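PDB 3WL4: uncharacterized protein from Pyrococcus furiosus, which is of unconfirmed function but probably removes N-acetyl groups from amino sugars, as a metal-dependent deacetylase of the GlcNAc-PI de-N-acetylase family. Local coordinates for residues E38-D43 against C66-Y71; F186-Y191 against F250-G255; L207-I212 against F230-T235. All coordinates share one frame; numbering follows the deposited sequence.

Contact 1. Residues E38-D43 against C66-Y71; sequences EPHPDD and CMTDGY. With CD (cadmium ion), chain C; TAM (tris(hydroxyethyl)aminomethane), chain K.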
loop_
_atom_site.group_PDB
_atom_site.type_symbol
_atom_site.label_atom_id
_atom_site.label_comp_id
_atom_site.label_asym_id
_atom_site.label_seq_id
_atom_site.Cartn_x
_atom_site.Cartn_y
_atom_site.Cartn_z
ATOM N N GLU A 38 -14.798 19.813 1.243
ATOM C CA GLU A 38 -15.784 19.054 0.465
ATOM C C GLU A 38 -15.086 17.917 -0.231
ATOM O O GLU A 38 -14.006 18.069 -0.808
ATOM C CB GLU A 38 -16.474 19.881 -0.644
ATOM C CG GLU A 38 -15.520 20.760 -1.518
ATOM C CD GLU A 38 -16.294 21.640 -2.508
ATOM O OE1 GLU A 38 -17.494 21.658 -2.466
ATOM O OE2 GLU A 38 -15.607 22.182 -3.415
ATOM N N PRO A 39 -15.749 16.748 -0.302
ATOM C CA PRO A 39 -15.141 15.616 -1.058
ATOM C C PRO A 39 -15.029 15.856 -2.537
ATOM O O PRO A 39 -14.005 15.561 -3.142
ATOM C CB PRO A 39 -16.127 14.446 -0.762
ATOM C CG PRO A 39 -16.767 14.784 0.626
ATOM C CD PRO A 39 -16.892 16.388 0.586
ATOM N N HIS A 40 -16.146 16.442 -3.128
ATOM C CA HIS A 40 -16.149 16.714 -4.559
ATOM C C HIS A 40 -16.620 18.179 -4.779
ATOM O O HIS A 40 -17.224 18.777 -3.904
ATOM C CB HIS A 40 -17.283 15.805 -5.165
ATOM C CG HIS A 40 -17.067 14.346 -4.892
ATOM N ND1 HIS A 40 -17.974 13.632 -4.140
ATOM C CD2 HIS A 40 -16.072 13.490 -5.271
ATOM C CE1 HIS A 40 -17.529 12.403 -3.986
ATOM N NE2 HIS A 40 -16.416 12.264 -4.718
ATOM N N PRO A 41 -16.402 18.651 -6.026
ATOM C CA PRO A 41 -16.923 19.998 -6.326
ATOM C C PRO A 41 -18.505 19.876 -6.272
ATOM O O PRO A 41 -19.095 18.987 -6.893
ATOM C CB PRO A 41 -16.495 20.207 -7.764
ATOM C CG PRO A 41 -15.287 19.296 -7.997
ATOM C CD PRO A 41 -15.619 18.054 -7.113
ATOM N N ASP A 42 -19.023 20.740 -5.478
ATOM C CA ASP A 42 -20.478 20.937 -5.261
ATOM C C ASP A 42 -20.904 20.475 -3.890
ATOM O O ASP A 42 -21.938 20.887 -3.425
ATOM C CB ASP A 42 -21.463 20.421 -6.292
ATOM C CG ASP A 42 -21.645 18.876 -6.321
ATOM O OD1 ASP A 42 -21.438 18.189 -5.273
ATOM O OD2 ASP A 42 -22.122 18.305 -7.403
ATOM N N ASP A 43 -20.033 19.799 -3.074
ATOM C CA ASP A 43 -20.556 19.390 -1.820
ATOM C C ASP A 43 -20.738 20.469 -0.779
ATOM O O ASP A 43 -21.628 20.417 0.067
ATOM C CB ASP A 43 -19.636 18.270 -1.141
ATOM C CG ASP A 43 -19.816 16.925 -1.814
ATOM O OD1 ASP A 43 -21.026 16.410 -1.906
ATOM O OD2 ASP A 43 -18.881 16.262 -2.351
ATOM N N CYS A 66 -11.157 21.343 -1.627
ATOM C CA CYS A 66 -11.882 20.261 -2.371
ATOM C C CYS A 66 -10.908 19.121 -2.494
ATOM O O CYS A 66 -9.865 19.251 -3.037
ATOM C CB CYS A 66 -12.341 20.840 -3.688
ATOM S SG CYS A 66 -13.477 19.689 -4.513
HETATM N N MSE A 67 -11.365 17.978 -1.963
HETATM C CA MSE A 67 -10.387 16.860 -1.892
HETATM C C MSE A 67 -10.141 16.183 -3.175
HETATM O O MSE A 67 -9.013 15.757 -3.411
HETATM C CB MSE A 67 -11.057 15.759 -1.012
HETATM C CG MSE A 67 -11.498 16.186 0.401
HETATM SE SE MSE A 67 -10.040 16.914 1.504
HETATM C CE MSE A 67 -8.986 15.332 1.746
ATOM N N THR A 68 -11.152 16.129 -4.087
ATOM C CA THR A 68 -11.012 15.438 -5.338
ATOM C C THR A 68 -11.418 16.314 -6.552
ATOM O O THR A 68 -11.884 17.455 -6.365
ATOM C CB THR A 68 -11.794 14.119 -5.417
ATOM O OG1 THR A 68 -13.215 14.466 -5.594
ATOM C CG2 THR A 68 -11.676 13.219 -4.207
ATOM N N ASP A 69 -11.192 15.755 -7.710
ATOM C CA ASP A 69 -11.360 16.563 -8.959
ATOM C C ASP A 69 -12.715 16.328 -9.630
ATOM O O ASP A 69 -13.000 16.988 -10.596
ATOM C CB ASP A 69 -10.240 16.190 -9.909
ATOM C CG ASP A 69 -10.124 14.666 -10.186
ATOM O OD1 ASP A 69 -11.098 13.933 -9.869
ATOM O OD2 ASP A 69 -9.024 14.279 -10.696
ATOM N N GLY A 70 -13.544 15.443 -9.060
ATOM C CA GLY A 70 -14.866 15.168 -9.711
ATOM C C GLY A 70 -14.743 14.457 -11.035
ATOM O O GLY A 70 -15.749 14.398 -11.799
ATOM N N TYR A 71 -13.619 13.800 -11.395
ATOM C CA TYR A 71 -13.377 13.074 -12.672
ATOM C C TYR A 71 -14.443 12.091 -13.090
ATOM O O TYR A 71 -14.605 11.850 -14.258
ATOM C CB TYR A 71 -11.960 12.397 -12.447
ATOM C CG TYR A 71 -11.370 11.588 -13.538
ATOM C CD1 TYR A 71 -10.340 12.085 -14.339
ATOM C CD2 TYR A 71 -11.819 10.288 -13.784
ATOM C CE1 TYR A 71 -9.682 11.295 -15.299
ATOM C CE2 TYR A 71 -11.255 9.487 -14.720
ATOM C CZ TYR A 71 -10.150 9.994 -15.467
ATOM O OH TYR A 71 -9.515 9.235 -16.470
HETATM CD CD CD C . -19.955 14.408 -3.159
HETATM C C TAM K . -22.581 14.776 -5.112
HETATM C C1 TAM K . -22.330 13.471 -5.789
HETATM C C2 TAM K . -23.213 14.865 -3.784
HETATM C C3 TAM K . -23.374 15.659 -5.991
HETATM C C4 TAM K . -22.483 12.468 -4.737
HETATM C C5 TAM K . -22.310 13.902 -2.959
HETATM C C6 TAM K . -22.789 15.867 -7.290
HETATM N N TAM K . -21.092 15.336 -4.891
HETATM O O4 TAM K . -20.975 12.521 -4.392
HETATM O O5 TAM K . -22.710 14.407 -1.867
HETATM O O6 TAM K . -22.398 14.787 -8.239
#

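Contact 2. Residues F186-Y191 against F250-G255; sequences FIALYY and FRVMPG. With TAM (tris(hydroxyethyl)aminomethane), chain K; HEZ (hexane-1,6-diol), chain S.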
loop_
_atom_site.group_PDB
_atom_site.type_symbol
_atom_site.label_atom_id
_atom_site.label_comp_id
_atom_site.label_asym_id
_atom_site.label_seq_id
_atom_site.Cartn_x
_atom_site.Cartn_y
_atom_site.Cartn_z
ATOM N N PHE A 186 -13.396 25.440 16.407
ATOM C CA PHE A 186 -14.515 24.460 16.381
ATOM C C PHE A 186 -14.442 23.694 15.064
ATOM O O PHE A 186 -13.955 24.223 14.021
ATOM C CB PHE A 186 -15.939 25.197 16.485
ATOM C CG PHE A 186 -16.269 26.086 15.309
ATOM C CD1 PHE A 186 -16.973 25.563 14.169
ATOM C CD2 PHE A 186 -15.925 27.437 15.297
ATOM C CE1 PHE A 186 -17.277 26.402 13.064
ATOM C CE2 PHE A 186 -16.304 28.242 14.193
ATOM C CZ PHE A 186 -16.957 27.742 13.112
ATOM N N ILE A 187 -15.018 22.504 15.192
ATOM C CA ILE A 187 -15.357 21.685 13.960
ATOM C C ILE A 187 -16.916 21.664 13.910
ATOM O O ILE A 187 -17.614 21.566 14.954
ATOM C CB ILE A 187 -14.859 20.271 14.159
ATOM C CG1 ILE A 187 -13.365 20.310 14.013
ATOM C CG2 ILE A 187 -15.499 19.365 13.060
ATOM C CD1 ILE A 187 -12.867 18.860 14.574
ATOM N N ALA A 188 -17.427 21.731 12.678
ATOM C CA ALA A 188 -18.865 21.450 12.557
ATOM C C ALA A 188 -19.047 20.463 11.387
ATOM O O ALA A 188 -18.529 20.720 10.277
ATOM C CB ALA A 188 -19.591 22.821 12.168
ATOM N N LEU A 189 -19.837 19.419 11.663
ATOM C CA LEU A 189 -20.002 18.324 10.616
ATOM C C LEU A 189 -21.315 18.582 9.937
ATOM O O LEU A 189 -22.390 18.646 10.614
ATOM C CB LEU A 189 -20.030 16.968 11.299
ATOM C CG LEU A 189 -18.694 16.752 12.110
ATOM C CD1 LEU A 189 -18.848 15.348 12.753
ATOM C CD2 LEU A 189 -17.497 16.766 11.159
ATOM N N TYR A 190 -21.264 18.653 8.612
ATOM C CA TYR A 190 -22.541 18.739 7.807
ATOM C C TYR A 190 -22.851 17.391 7.223
ATOM O O TYR A 190 -22.143 16.401 7.501
ATOM C CB TYR A 190 -22.459 19.857 6.758
ATOM C CG TYR A 190 -21.412 19.746 5.697
ATOM C CD1 TYR A 190 -20.065 20.212 5.910
ATOM C CD2 TYR A 190 -21.736 19.096 4.503
ATOM C CE1 TYR A 190 -19.180 20.129 4.867
ATOM C CE2 TYR A 190 -20.815 18.983 3.470
ATOM C CZ TYR A 190 -19.517 19.494 3.645
ATOM O OH TYR A 190 -18.608 19.424 2.601
ATOM N N TYR A 191 -23.925 17.254 6.418
ATOM C CA TYR A 191 -24.347 15.939 5.986
ATOM C C TYR A 191 -24.539 14.990 7.134
ATOM O O TYR A 191 -23.974 13.852 7.131
ATOM C CB TYR A 191 -23.458 15.322 4.867
ATOM C CG TYR A 191 -23.372 15.944 3.486
ATOM C CD1 TYR A 191 -24.514 16.463 2.848
ATOM C CD2 TYR A 191 -22.174 15.875 2.763
ATOM C CE1 TYR A 191 -24.464 16.888 1.571
ATOM C CE2 TYR A 191 -22.104 16.368 1.416
ATOM C CZ TYR A 191 -23.300 16.854 0.862
ATOM O OH TYR A 191 -23.234 17.182 -0.437
ATOM N N PHE A 250 -25.966 20.903 11.508
ATOM C CA PHE A 250 -24.509 20.680 11.811
ATOM C C PHE A 250 -24.490 19.948 13.109
ATOM O O PHE A 250 -25.285 20.134 14.052
ATOM C CB PHE A 250 -23.821 22.036 11.992
ATOM C CG PHE A 250 -23.849 22.835 10.748
ATOM C CD1 PHE A 250 -22.927 22.685 9.715
ATOM C CD2 PHE A 250 -24.901 23.790 10.577
ATOM C CE1 PHE A 250 -23.009 23.346 8.513
ATOM C CE2 PHE A 250 -24.966 24.481 9.346
ATOM C CZ PHE A 250 -24.050 24.296 8.307
ATOM N N ARG A 251 -23.435 19.120 13.250
ATOM C CA ARG A 251 -23.165 18.499 14.546
ATOM C C ARG A 251 -21.845 19.092 15.044
ATOM O O ARG A 251 -20.828 19.119 14.373
ATOM C CB ARG A 251 -23.000 16.959 14.445
ATOM C CG ARG A 251 -22.806 16.385 15.845
ATOM C CD ARG A 251 -22.845 14.877 15.776
ATOM N NE ARG A 251 -22.648 14.361 17.143
ATOM C CZ ARG A 251 -23.611 14.293 18.052
ATOM N NH1 ARG A 251 -24.874 14.670 17.752
ATOM N NH2 ARG A 251 -23.393 13.786 19.273
ATOM N N VAL A 252 -21.964 19.665 16.262
ATOM C CA VAL A 252 -20.816 20.269 16.952
ATOM C C VAL A 252 -20.639 19.608 18.287
ATOM O O VAL A 252 -21.678 19.349 18.965
ATOM C CB VAL A 252 -21.039 21.796 17.163
ATOM C CG1 VAL A 252 -19.825 22.451 17.838
ATOM C CG2 VAL A 252 -21.278 22.505 15.797
HETATM N N MSE A 253 -19.373 19.300 18.681
HETATM C CA MSE A 253 -19.177 18.667 19.987
HETATM C C MSE A 253 -17.863 19.266 20.549
HETATM O O MSE A 253 -17.034 19.761 19.816
HETATM C CB MSE A 253 -18.862 17.122 19.845
HETATM C CG MSE A 253 -20.052 16.394 19.149
HETATM SE SE MSE A 253 -19.819 14.457 19.353
HETATM C CE MSE A 253 -18.259 14.322 18.160
ATOM N N PRO A 254 -17.686 19.186 21.849
ATOM C CA PRO A 254 -16.411 19.551 22.438
ATOM C C PRO A 254 -15.342 18.630 21.818
ATOM O O PRO A 254 -15.597 17.435 21.513
ATOM C CB PRO A 254 -16.540 19.112 23.911
ATOM C CG PRO A 254 -18.017 19.100 24.179
ATOM C CD PRO A 254 -18.643 18.674 22.825
ATOM N N GLY A 255 -14.145 19.156 21.685
ATOM C CA GLY A 255 -13.014 18.354 21.090
ATOM C C GLY A 255 -12.874 17.066 21.821
ATOM O O GLY A 255 -12.591 15.980 21.197
HETATM C C TAM K . -22.581 14.776 -5.112
HETATM C C1 TAM K . -22.330 13.471 -5.789
HETATM C C2 TAM K . -23.213 14.865 -3.784
HETATM C C3 TAM K . -23.374 15.659 -5.991
HETATM C C4 TAM K . -22.483 12.468 -4.737
HETATM C C5 TAM K . -22.310 13.902 -2.959
HETATM C C6 TAM K . -22.789 15.867 -7.290
HETATM N N TAM K . -21.092 15.336 -4.891
HETATM O O4 TAM K . -20.975 12.521 -4.392
HETATM O O5 TAM K . -22.710 14.407 -1.867
HETATM O O6 TAM K . -22.398 14.787 -8.239
HETATM O O1 HEZ S . -15.304 21.574 17.889
HETATM C C1 HEZ S . -14.144 20.730 18.173
HETATM C C2 HEZ S . -12.969 21.646 18.387
HETATM C C3 HEZ S . -12.048 21.192 17.381
HETATM C C4 HEZ S . -10.993 20.464 18.118
HETATM C C5 HEZ S . -9.965 21.577 18.165
HETATM C C6 HEZ S . -8.390 21.443 18.114
HETATM O O6 HEZ S . -7.758 22.791 18.509
HETATM O O HOH W 1 -17.236 19.898 16.876
#

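Contact 3. Residues L207-I212 against F230-T235; sequences LKLKAI and FLRTVT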
loop_
_atom_site.group_PDB
_atom_site.type_symbol
_atom_site.label_atom_id
_atom_site.label_comp_id
_atom_site.label_asym_id
_atom_site.label_seq_id
_atom_site.Cartn_x
_atom_site.Cartn_y
_atom_site.Cartn_z
ATOM N N LEU A 207 -31.268 31.029 -3.591
ATOM C CA LEU A 207 -29.846 31.264 -3.850
ATOM C C LEU A 207 -29.050 29.906 -3.716
ATOM O O LEU A 207 -28.202 29.648 -4.583
ATOM C CB LEU A 207 -29.315 32.313 -2.926
ATOM C CG LEU A 207 -27.816 32.668 -3.179
ATOM C CD1 LEU A 207 -27.510 32.938 -4.674
ATOM C CD2 LEU A 207 -27.289 33.712 -2.153
ATOM N N LYS A 208 -29.349 29.182 -2.643
ATOM C CA LYS A 208 -28.613 27.895 -2.492
ATOM C C LYS A 208 -28.866 27.042 -3.684
ATOM O O LYS A 208 -27.938 26.415 -4.284
ATOM C CB LYS A 208 -29.146 27.232 -1.221
ATOM C CG LYS A 208 -28.617 25.766 -1.125
ATOM C CD LYS A 208 -29.016 25.147 0.248
ATOM C CE LYS A 208 -28.195 23.801 0.300
ATOM N NZ LYS A 208 -28.272 23.100 1.559
ATOM N N LEU A 209 -30.138 26.900 -4.149
ATOM C CA LEU A 209 -30.359 26.065 -5.267
ATOM C C LEU A 209 -29.703 26.590 -6.548
ATOM O O LEU A 209 -29.273 25.767 -7.377
ATOM C CB LEU A 209 -31.919 25.872 -5.535
ATOM C CG LEU A 209 -32.586 25.235 -4.315
ATOM C CD1 LEU A 209 -34.142 25.249 -4.676
ATOM C CD2 LEU A 209 -32.204 23.740 -4.152
ATOM N N LYS A 210 -29.613 27.938 -6.714
ATOM C CA LYS A 210 -28.901 28.452 -7.869
ATOM C C LYS A 210 -27.360 28.063 -7.838
ATOM O O LYS A 210 -26.811 27.721 -8.920
ATOM C CB LYS A 210 -29.106 29.982 -7.873
ATOM C CG LYS A 210 -28.449 30.580 -9.067
ATOM C CD LYS A 210 -28.644 32.191 -9.064
ATOM C CE LYS A 210 -28.088 32.605 -10.416
ATOM N NZ LYS A 210 -28.080 34.060 -10.160
ATOM N N ALA A 211 -26.839 28.174 -6.615
ATOM C CA ALA A 211 -25.388 27.828 -6.463
ATOM C C ALA A 211 -25.173 26.368 -6.742
ATOM O O ALA A 211 -24.096 25.988 -7.232
ATOM C CB ALA A 211 -24.942 28.214 -5.001
ATOM N N ILE A 212 -26.129 25.491 -6.397
ATOM C CA ILE A 212 -26.021 24.079 -6.738
ATOM C C ILE A 212 -26.121 23.840 -8.235
ATOM O O ILE A 212 -25.325 23.122 -8.853
ATOM C CB ILE A 212 -27.061 23.272 -5.935
ATOM C CG1 ILE A 212 -26.711 23.431 -4.461
ATOM C CG2 ILE A 212 -27.054 21.838 -6.394
ATOM C CD1 ILE A 212 -27.872 22.902 -3.500
ATOM N N PHE A 230 -35.346 16.014 -3.515
ATOM C CA PHE A 230 -34.435 15.547 -2.428
ATOM C C PHE A 230 -33.904 16.650 -1.571
ATOM O O PHE A 230 -34.003 16.595 -0.328
ATOM C CB PHE A 230 -33.320 14.718 -3.119
ATOM C CG PHE A 230 -32.246 14.212 -2.067
ATOM C CD1 PHE A 230 -32.593 13.377 -1.049
ATOM C CD2 PHE A 230 -30.965 14.531 -2.323
ATOM C CE1 PHE A 230 -31.596 12.848 -0.198
ATOM C CE2 PHE A 230 -29.972 14.051 -1.478
ATOM C CZ PHE A 230 -30.308 13.239 -0.441
ATOM N N LEU A 231 -33.406 17.682 -2.215
ATOM C CA LEU A 231 -32.828 18.813 -1.474
ATOM C C LEU A 231 -33.839 19.529 -0.634
ATOM O O LEU A 231 -33.605 19.906 0.521
ATOM C CB LEU A 231 -32.201 19.865 -2.436
ATOM C CG LEU A 231 -30.970 19.235 -3.182
ATOM C CD1 LEU A 231 -30.609 20.214 -4.362
ATOM C CD2 LEU A 231 -29.792 19.004 -2.255
ATOM N N ARG A 232 -35.104 19.753 -1.173
ATOM C CA ARG A 232 -36.061 20.350 -0.305
ATOM C C ARG A 232 -36.501 19.433 0.839
ATOM O O ARG A 232 -36.761 19.984 1.922
ATOM C CB ARG A 232 -37.390 20.669 -1.164
ATOM C CG ARG A 232 -37.058 21.634 -2.299
ATOM C CD ARG A 232 -38.148 22.722 -2.372
ATOM N NE ARG A 232 -37.895 23.587 -3.540
ATOM C CZ ARG A 232 -37.728 24.904 -3.411
ATOM N NH1 ARG A 232 -37.868 25.518 -2.231
ATOM N NH2 ARG A 232 -37.502 25.561 -4.552
ATOM N N THR A 233 -36.529 18.101 0.649
ATOM C CA THR A 233 -36.890 17.202 1.705
ATOM C C THR A 233 -35.829 17.218 2.831
ATOM O O THR A 233 -36.148 17.310 4.038
ATOM C CB THR A 233 -37.070 15.807 1.205
ATOM O OG1 THR A 233 -38.135 15.823 0.190
ATOM C CG2 THR A 233 -37.566 14.905 2.320
ATOM N N VAL A 234 -34.532 17.258 2.380
ATOM C CA VAL A 234 -33.466 17.392 3.403
ATOM C C VAL A 234 -33.537 18.657 4.184
ATOM O O VAL A 234 -33.375 18.689 5.426
ATOM C CB VAL A 234 -32.112 17.171 2.693
ATOM C CG1 VAL A 234 -30.976 17.467 3.697
ATOM C CG2 VAL A 234 -31.967 15.738 2.135
ATOM N N THR A 235 -33.709 19.779 3.481
ATOM C CA THR A 235 -33.757 21.102 4.243
ATOM C C THR A 235 -35.024 21.213 5.148
ATOM O O THR A 235 -34.943 21.830 6.169
ATOM C CB THR A 235 -33.725 22.345 3.256
ATOM O OG1 THR A 235 -34.737 22.163 2.304
ATOM C CG2 THR A 235 -32.475 22.061 2.330
#

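Contact 1. Residues E38-D43 against C66-Y71
Glu38 and Cys66 pair in a parallel beta bridge, and Met67 N donates to Glu38 O over 2.9 Å. The register continues through Pro39 and His40, where the Thr68 side chain adds to the backbone pairing. Thr68 OG1 gives its proton to Pro39 O at 2.8 Å, reaching it from 24° off the carbonyl plane; Thr68 N adds a weak bond to the same oxygen. The hydroxyl lies between the backbone N and the carbonyl carbon of its own residue (chi1 75°), which also brings Thr68 OG1 within 3.0 Å of His40 CD2. On the sheet face of Glu38 and Cys66, Cys66 SG packs 3.7 Å from Pro41 CD. Glu38 turns its OE1 to Cys44 N.

The loop after Glu38 builds a cadmium site. His40 ND1 binds the ion at 2.3 Å, and Asp43 holds it with both OD1 and OD2. His151 and the N and O4 of a tris(hydroxyethyl)aminomethane molecule complete the shell. Asp43 OD2 also accepts from His40 N through its anti lone pair, a bond that ties the two ligands to each other. Asp150, bonded to His40 NE2, positions the ring from the second shell. Asp42 OD1 sits 2.9 Å from the N of the bound molecule. An alanine at Asp42 removes the carboxylate beside the bound amine, which would probably be left without that polar neighbour, with a gap opening beside Gln218 and Phe219. A His-Asp-His site next to a further aspartate matches the zinc centre of related deacetylases, where that aspartate is the likely general base; cadmium probably occupies the natural metal position here.

Contact 2. Residues F186-Y191 against F250-G255
Strand 186-190, the last strand of the parallel sheet, is joined through Leu189 to Arg251 in the chain that follows strand 247-250. The two form a single antiparallel bridge, a hydrogen-bonded pair. Leu189 N donates to Arg251 O and Arg251 N to Leu189 O, both at 2.9 Å.

Phe250 fills one face of this pairing. Its CG is anti to its own carbonyl carbon (chi1 -64°), and the ring then lies beside the strand, with CE1 3.9 Å from Tyr190 CB and CD1 4.1 Å from Ala188 CB. Val252 CG2 meets the same Ala188 CB at 4.0 Å. The strand is paired on both sides: with strand 135-139 in parallel within the alpha/beta sheet, and through a single antiparallel bridge with this segment. Phe28 meets the Phe250 ring edge-to-face, and Met48 and Thr51 of helix 43-57 also touch it. On the other face the long Arg251 side chain runs away from the strand to a salt bridge with the terminal carboxylate of Ile267.

Beyond Val252 the backbones diverge. A water donates to Ile187 O and accepts from Met253 N at 2.9 Å. O1 of a hexane-1,6-diol, probably from the crystallisation liquor, accepts from Ile187 N and donates to Met253 O.

Contact 3. Residues L207-I212 against F230-T235
Leu231 meets two side chains of the facing helix with a single methyl. Its CD1 lies 3.9 Å from Leu209 CD2 and 3.9 Å from Ile212 CD1. The two leucines slide past each other in opposite directions, whereas Ile212 and Leu231 approach tip to tip. Trp224, about two helical turns before Leu231, touches all three. Ile46 of helix 43-57 also packs on Ile212 and Leu231.

Next to this apolar group, Leu209 CD1 rests over one face of the Arg232 guanidinium, 3.4 Å from NH2. The two side chains cross at about a right angle. The arginine bends at its second torsion (chi2 -136°), which brings its end in toward Leu209. NH2 makes salt bridges to Glu228 and Glu206, and NH1 bonds Tyr246 OH. The group is thus held in position by polar partners while the leucine methyl lies on its flat side.

The rest of the contact is loose. The axes of segments 207-212 and 230-235 come no nearer than 12.1 Å, and no hydrogen bond crosses between the segments. Lys208 is fully extended, yet its NZ comes only within 4.4 Å of Thr235 CG2; its charge pairs with Glu248 instead. Lys210 is exposed on the outer side of its helix. On the far side of helix 221-240, Phe230, Thr233 and Val234 pack on another subunit, the third.

The two segments run obliquely antiparallel, with 137° between their directions. Helices 205-213 and 221-240 follow one another as an obliquely packed helix pair, and the loop between them carries Gln218, which is hydrogen-bonded to the tris(hydroxyethyl)aminomethane molecule beside the metal.

Overall arrangement
From the N terminus, contact 1 comes first. It closes a short loop around helix 43-57, a parallel beta-alpha-beta unit joining the neighbouring strands 33-38 and 61-68. Contact 2 opens much later, at strand 186-190, and closes only at residues 250-255. Contact 3 is nested inside that long loop and joins helix 205-213 to helix 221-240. Contacts 1 and 2 touch directly: Tyr191 OH probably hydrogen-bonds the metal ligand Asp43, and Tyr190 packs on Glu38 and Pro39. Contact 3 touches neither, but Ile46 of helix 43-57 packs against it and against Tyr191. The sheet and the helical part thus meet around the metal pocket.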